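Local coordinates for sensor protein (Rhodopseudomonas palustris, PDB 2OOL) that senses light through a bound biliverdin chromophore as a bacteriophytochrome and probably passes the signal on as a histidine kinase, this chain being its chromophore-binding domain, at residues 121-134 against 248-262. Sequence-based numbering, arbitrary orientation.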
loop_
_atom_site.group_PDB
_atom_site.type_symbol
_atom_site.label_atom_id
_atom_site.label_comp_id
_atom_site.label_asym_id
_atom_site.label_seq_id
_atom_site.Cartn_x
_atom_site.Cartn_y
_atom_site.Cartn_z
ATOM N N ILE A 121 -15.308 1.852 13.112
ATOM C CA ILE A 121 -15.771 1.791 11.725
ATOM C C ILE A 121 -17.160 2.426 11.721
ATOM O O ILE A 121 -18.094 1.880 12.265
ATOM C CB ILE A 121 -15.885 0.333 11.187
ATOM C CG1 ILE A 121 -14.666 -0.506 11.572
ATOM C CG2 ILE A 121 -16.194 0.319 9.649
ATOM C CD1 ILE A 121 -13.487 -0.212 10.802
ATOM N N LEU A 122 -17.241 3.575 11.091
ATOM C CA LEU A 122 -18.368 4.464 11.108
ATOM C C LEU A 122 -19.094 4.441 9.751
ATOM O O LEU A 122 -18.444 4.420 8.679
ATOM C CB LEU A 122 -17.786 5.856 11.312
ATOM C CG LEU A 122 -18.457 6.930 12.111
ATOM C CD1 LEU A 122 -19.244 6.414 13.329
ATOM C CD2 LEU A 122 -17.275 7.875 12.495
ATOM N N HIS A 123 -20.418 4.430 9.778
ATOM C CA HIS A 123 -21.187 4.645 8.565
ATOM C C HIS A 123 -22.600 5.183 8.794
ATOM O O HIS A 123 -23.165 5.059 9.876
ATOM C CB HIS A 123 -21.181 3.402 7.658
ATOM C CG HIS A 123 -22.249 2.411 7.962
ATOM N ND1 HIS A 123 -22.020 1.296 8.740
ATOM C CD2 HIS A 123 -23.525 2.305 7.504
ATOM C CE1 HIS A 123 -23.125 0.560 8.777
ATOM N NE2 HIS A 123 -24.057 1.154 8.038
ATOM N N ARG A 124 -23.119 5.798 7.739
ATOM C CA ARG A 124 -24.450 6.429 7.700
ATOM C C ARG A 124 -25.332 5.700 6.694
ATOM O O ARG A 124 -24.927 5.563 5.567
ATOM C CB ARG A 124 -24.298 7.823 7.158
ATOM C CG ARG A 124 -24.041 8.886 8.179
ATOM C CD ARG A 124 -24.242 10.260 7.499
ATOM N NE ARG A 124 -23.754 11.363 8.320
ATOM C CZ ARG A 124 -22.473 11.589 8.621
ATOM N NH1 ARG A 124 -21.496 10.801 8.160
ATOM N NH2 ARG A 124 -22.174 12.627 9.402
ATOM N N HIS A 125 -26.517 5.241 7.082
ATOM C CA HIS A 125 -27.437 4.501 6.172
ATOM C C HIS A 125 -28.781 4.603 6.902
ATOM O O HIS A 125 -28.815 4.628 8.135
ATOM C CB HIS A 125 -26.872 3.050 5.902
ATOM C CG HIS A 125 -27.749 2.149 5.047
ATOM N ND1 HIS A 125 -28.104 2.450 3.744
ATOM C CD2 HIS A 125 -28.313 0.942 5.315
ATOM C CE1 HIS A 125 -28.859 1.480 3.259
ATOM N NE2 HIS A 125 -28.999 0.554 4.192
ATOM N N ASP A 126 -29.886 4.863 6.179
ATOM C CA ASP A 126 -31.223 4.980 6.814
ATOM C C ASP A 126 -31.369 5.998 7.887
ATOM O O ASP A 126 -32.041 5.788 8.918
ATOM C CB ASP A 126 -31.686 3.627 7.341
ATOM C CG ASP A 126 -32.070 2.666 6.197
ATOM O OD1 ASP A 126 -31.819 2.992 5.016
ATOM O OD2 ASP A 126 -32.711 1.626 6.479
ATOM N N SER A 127 -30.807 7.164 7.626
ATOM C CA SER A 127 -31.004 8.295 8.493
ATOM C C SER A 127 -30.367 8.079 9.854
ATOM O O SER A 127 -30.630 8.833 10.791
ATOM C CB SER A 127 -32.536 8.637 8.580
ATOM O OG SER A 127 -33.148 8.248 7.325
ATOM N N ILE A 128 -29.491 7.068 9.977
ATOM C CA ILE A 128 -28.797 6.814 11.253
ATOM C C ILE A 128 -27.314 6.556 11.089
ATOM O O ILE A 128 -26.847 6.285 10.000
ATOM C CB ILE A 128 -29.439 5.625 12.050
ATOM C CG1 ILE A 128 -29.414 4.333 11.238
ATOM C CG2 ILE A 128 -30.883 5.987 12.503
ATOM C CD1 ILE A 128 -29.531 3.102 12.057
ATOM N N VAL A 129 -26.591 6.545 12.207
ATOM C CA VAL A 129 -25.145 6.350 12.222
ATOM C C VAL A 129 -24.860 5.132 13.031
ATOM O O VAL A 129 -25.349 5.022 14.133
ATOM C CB VAL A 129 -24.442 7.555 12.898
ATOM C CG1 VAL A 129 -22.942 7.335 12.947
ATOM C CG2 VAL A 129 -24.810 8.865 12.166
ATOM N N ILE A 130 -24.071 4.218 12.467
ATOM C CA ILE A 130 -23.730 2.970 13.085
ATOM C C ILE A 130 -22.214 3.045 13.298
ATOM O O ILE A 130 -21.486 3.359 12.367
ATOM C CB ILE A 130 -24.101 1.780 12.192
ATOM C CG1 ILE A 130 -25.626 1.615 12.075
ATOM C CG2 ILE A 130 -23.436 0.466 12.683
ATOM C CD1 ILE A 130 -26.131 0.437 11.224
ATOM N N LEU A 131 -21.774 2.831 14.534
ATOM C CA LEU A 131 -20.354 2.727 14.860
ATOM C C LEU A 131 -20.031 1.287 15.220
ATOM O O LEU A 131 -20.714 0.685 16.034
ATOM C CB LEU A 131 -20.011 3.649 16.016
ATOM C CG LEU A 131 -18.580 3.510 16.616
ATOM C CD1 LEU A 131 -17.497 3.957 15.622
ATOM C CD2 LEU A 131 -18.445 4.270 17.890
ATOM N N GLU A 132 -18.988 0.735 14.639
ATOM C CA GLU A 132 -18.611 -0.608 14.974
ATOM C C GLU A 132 -17.158 -0.620 15.455
ATOM O O GLU A 132 -16.338 0.075 14.900
ATOM C CB GLU A 132 -18.797 -1.499 13.751
ATOM C CG GLU A 132 -20.260 -1.677 13.333
ATOM C CD GLU A 132 -20.412 -2.477 12.058
ATOM O OE1 GLU A 132 -20.161 -1.911 10.984
ATOM O OE2 GLU A 132 -20.786 -3.662 12.136
ATOM N N LEU A 133 -16.883 -1.405 16.492
ATOM C CA LEU A 133 -15.578 -1.462 17.145
ATOM C C LEU A 133 -14.966 -2.794 16.872
ATOM O O LEU A 133 -15.521 -3.815 17.278
ATOM C CB LEU A 133 -15.758 -1.293 18.668
ATOM C CG LEU A 133 -16.300 0.018 19.189
ATOM C CD1 LEU A 133 -16.168 0.060 20.705
ATOM C CD2 LEU A 133 -15.614 1.177 18.526
ATOM N N GLU A 134 -13.872 -2.808 16.125
ATOM C CA GLU A 134 -13.143 -4.041 15.750
ATOM C C GLU A 134 -11.791 -4.036 16.442
ATOM O O GLU A 134 -11.307 -2.991 16.777
ATOM C CB GLU A 134 -12.841 -4.073 14.227
ATOM C CG GLU A 134 -13.980 -4.524 13.331
ATOM C CD GLU A 134 -13.566 -4.797 11.871
ATOM O OE1 GLU A 134 -12.381 -4.521 11.481
ATOM O OE2 GLU A 134 -14.469 -5.223 11.104
ATOM N N ASN A 248 -34.713 1.026 14.289
ATOM C CA ASN A 248 -34.118 2.229 13.773
ATOM C C ASN A 248 -34.856 3.395 14.449
ATOM O O ASN A 248 -36.078 3.478 14.376
ATOM C CB ASN A 248 -34.223 2.227 12.255
ATOM C CG ASN A 248 -33.758 3.515 11.632
ATOM O OD1 ASN A 248 -34.051 4.595 12.138
ATOM N ND2 ASN A 248 -33.042 3.416 10.508
ATOM N N PRO A 249 -34.123 4.252 15.189
ATOM C CA PRO A 249 -34.812 5.285 15.986
ATOM C C PRO A 249 -35.424 6.388 15.142
ATOM O O PRO A 249 -36.372 7.060 15.603
ATOM C CB PRO A 249 -33.687 5.847 16.875
ATOM C CG PRO A 249 -32.490 5.687 16.056
ATOM C CD PRO A 249 -32.655 4.353 15.347
ATOM N N ARG A 250 -34.908 6.621 13.941
ATOM C CA ARG A 250 -35.493 7.697 13.110
ATOM C C ARG A 250 -36.700 7.194 12.276
ATOM O O ARG A 250 -37.687 7.870 12.180
ATOM C CB ARG A 250 -34.420 8.291 12.178
ATOM C CG ARG A 250 -33.330 9.138 12.862
ATOM C CD ARG A 250 -33.897 10.245 13.707
ATOM N NE ARG A 250 -33.745 9.965 15.138
ATOM C CZ ARG A 250 -34.570 10.375 16.114
ATOM N NH1 ARG A 250 -35.689 11.061 15.846
ATOM N NH2 ARG A 250 -34.281 10.055 17.376
ATOM N N LEU A 251 -36.585 5.987 11.675
ATOM C CA LEU A 251 -37.563 5.509 10.692
ATOM C C LEU A 251 -38.489 4.419 11.193
ATOM O O LEU A 251 -39.599 4.286 10.633
ATOM C CB LEU A 251 -36.885 5.024 9.448
ATOM C CG LEU A 251 -35.917 6.010 8.797
ATOM C CD1 LEU A 251 -35.230 5.270 7.684
ATOM C CD2 LEU A 251 -36.554 7.329 8.284
ATOM N N GLY A 252 -38.127 3.718 12.277
ATOM C CA GLY A 252 -38.924 2.590 12.730
ATOM C C GLY A 252 -38.350 1.426 11.967
ATOM O O GLY A 252 -37.434 1.593 11.114
ATOM N N GLY A 253 -38.833 0.236 12.312
ATOM C CA GLY A 253 -38.421 -0.956 11.706
ATOM C C GLY A 253 -37.093 -1.440 12.259
ATOM O O GLY A 253 -36.466 -0.749 13.043
ATOM N N PRO A 254 -36.664 -2.634 11.825
ATOM C CA PRO A 254 -35.398 -3.250 12.217
ATOM C C PRO A 254 -34.208 -2.469 11.693
ATOM O O PRO A 254 -34.356 -1.733 10.756
ATOM C CB PRO A 254 -35.418 -4.609 11.507
ATOM C CG PRO A 254 -36.492 -4.509 10.461
ATOM C CD PRO A 254 -37.431 -3.454 10.863
ATOM N N ILE A 255 -33.025 -2.660 12.261
ATOM C CA ILE A 255 -31.866 -1.953 11.783
ATOM C C ILE A 255 -31.283 -2.699 10.565
ATOM O O ILE A 255 -30.940 -3.876 10.645
ATOM C CB ILE A 255 -30.797 -1.752 12.933
ATOM C CG1 ILE A 255 -31.383 -0.814 14.009
ATOM C CG2 ILE A 255 -29.548 -1.137 12.379
ATOM C CD1 ILE A 255 -30.641 -0.780 15.358
ATOM N N ASP A 256 -31.186 -1.968 9.465
ATOM C CA ASP A 256 -30.632 -2.436 8.227
ATOM C C ASP A 256 -29.116 -2.495 8.359
ATOM O O ASP A 256 -28.439 -1.469 8.390
ATOM C CB ASP A 256 -31.058 -1.486 7.082
ATOM C CG ASP A 256 -30.660 -1.992 5.731
ATOM O OD1 ASP A 256 -29.693 -2.777 5.613
ATOM O OD2 ASP A 256 -31.352 -1.648 4.762
ATOM N N LEU A 257 -28.588 -3.709 8.438
ATOM C CA LEU A 257 -27.155 -3.913 8.591
ATOM C C LEU A 257 -26.451 -4.127 7.266
ATOM O O LEU A 257 -25.295 -4.538 7.219
ATOM C CB LEU A 257 -26.939 -5.038 9.573
ATOM C CG LEU A 257 -27.493 -4.756 10.977
ATOM C CD1 LEU A 257 -27.416 -5.971 11.839
ATOM C CD2 LEU A 257 -26.689 -3.653 11.609
ATOM N N SER A 258 -27.103 -3.787 6.156
ATOM C CA SER A 258 -26.451 -3.964 4.837
ATOM C C SER A 258 -24.974 -3.545 4.790
ATOM O O SER A 258 -24.132 -4.282 4.240
ATOM C CB SER A 258 -27.196 -3.204 3.752
ATOM O OG SER A 258 -28.493 -3.712 3.546
ATOM N N PHE A 259 -24.655 -2.358 5.325
ATOM C CA PHE A 259 -23.303 -1.788 5.273
ATOM C C PHE A 259 -22.485 -1.978 6.564
ATOM O O PHE A 259 -21.428 -1.391 6.730
ATOM C CB PHE A 259 -23.365 -0.344 4.821
ATOM C CG PHE A 259 -23.789 -0.206 3.412
ATOM C CD1 PHE A 259 -22.869 -0.410 2.384
ATOM C CD2 PHE A 259 -25.113 -0.011 3.089
ATOM C CE1 PHE A 259 -23.268 -0.342 1.067
ATOM C CE2 PHE A 259 -25.529 0.074 1.751
ATOM C CZ PHE A 259 -24.596 -0.115 0.739
ATOM N N SER A 260 -22.915 -2.883 7.431
ATOM C CA SER A 260 -22.235 -3.115 8.673
ATOM C C SER A 260 -21.238 -4.267 8.579
ATOM O O SER A 260 -21.576 -5.350 8.119
ATOM C CB SER A 260 -23.260 -3.392 9.794
ATOM O OG SER A 260 -22.838 -4.620 10.445
ATOM N N VAL A 261 -20.004 -4.039 9.046
ATOM C CA VAL A 261 -18.951 -5.052 8.970
ATOM C C VAL A 261 -19.190 -6.216 9.899
ATOM O O VAL A 261 -18.650 -7.310 9.648
ATOM C CB VAL A 261 -17.499 -4.442 9.154
ATOM C CG1 VAL A 261 -17.158 -3.531 7.957
ATOM C CG2 VAL A 261 -17.358 -3.658 10.438
ATOM N N LEU A 262 -20.018 -6.054 10.939
ATOM C CA LEU A 262 -20.269 -7.146 11.913
ATOM C C LEU A 262 -21.605 -7.864 11.760
ATOM O O LEU A 262 -21.898 -8.736 12.545
ATOM C CB LEU A 262 -20.208 -6.603 13.368
ATOM C CG LEU A 262 -18.939 -5.851 13.814
ATOM C CD1 LEU A 262 -19.091 -5.169 15.174
ATOM C CD2 LEU A 262 -17.787 -6.789 13.830
HETATM O O HOH W 1 -26.085 -0.728 7.248
HETATM O O HOH W 2 -32.262 0.951 9.351
#
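The PAS–GAF junction of the chromophore-binding domain is built here from a PAS beta hairpin, 121-134, closed by a type I' turn, and a GAF loop, 248-262, lying along one face of it. E132 grips the loop by its carboxylate: OE1 accepts from V261 N (2.9 Å) on its syn lone pair, while S260 OG and L262 N reach OE2 from opposite faces of the carboxylate plane, each at 2.8 Å. An alanine in place of E132 would probably leave the backbone N-H groups of V261 and L262 and the S260 hydroxyl without their acceptor. F259 packs against two histidines, its CB over the H123 face, 3.9 Å from the ring centroid, and its ring edge on the H125 face in a T-shaped pair with planes at 72°. With CG anti to the backbone N (chi1 177°), H125 also turns NE2 to D256 OD2, a weak bond. At the turn, N248 ND2 donates almost straight (173°) to D126 O at 3.0 Å; N248 OD1 accepts from both R250 N and L251 N, an Asx motif. Midway along the hairpin I130 CD1 meets I255 CG2 at 3.9 Å, beside strand 44-48, and near its open end R311 of helix 308-332 salt-bridges E134 and touches V261.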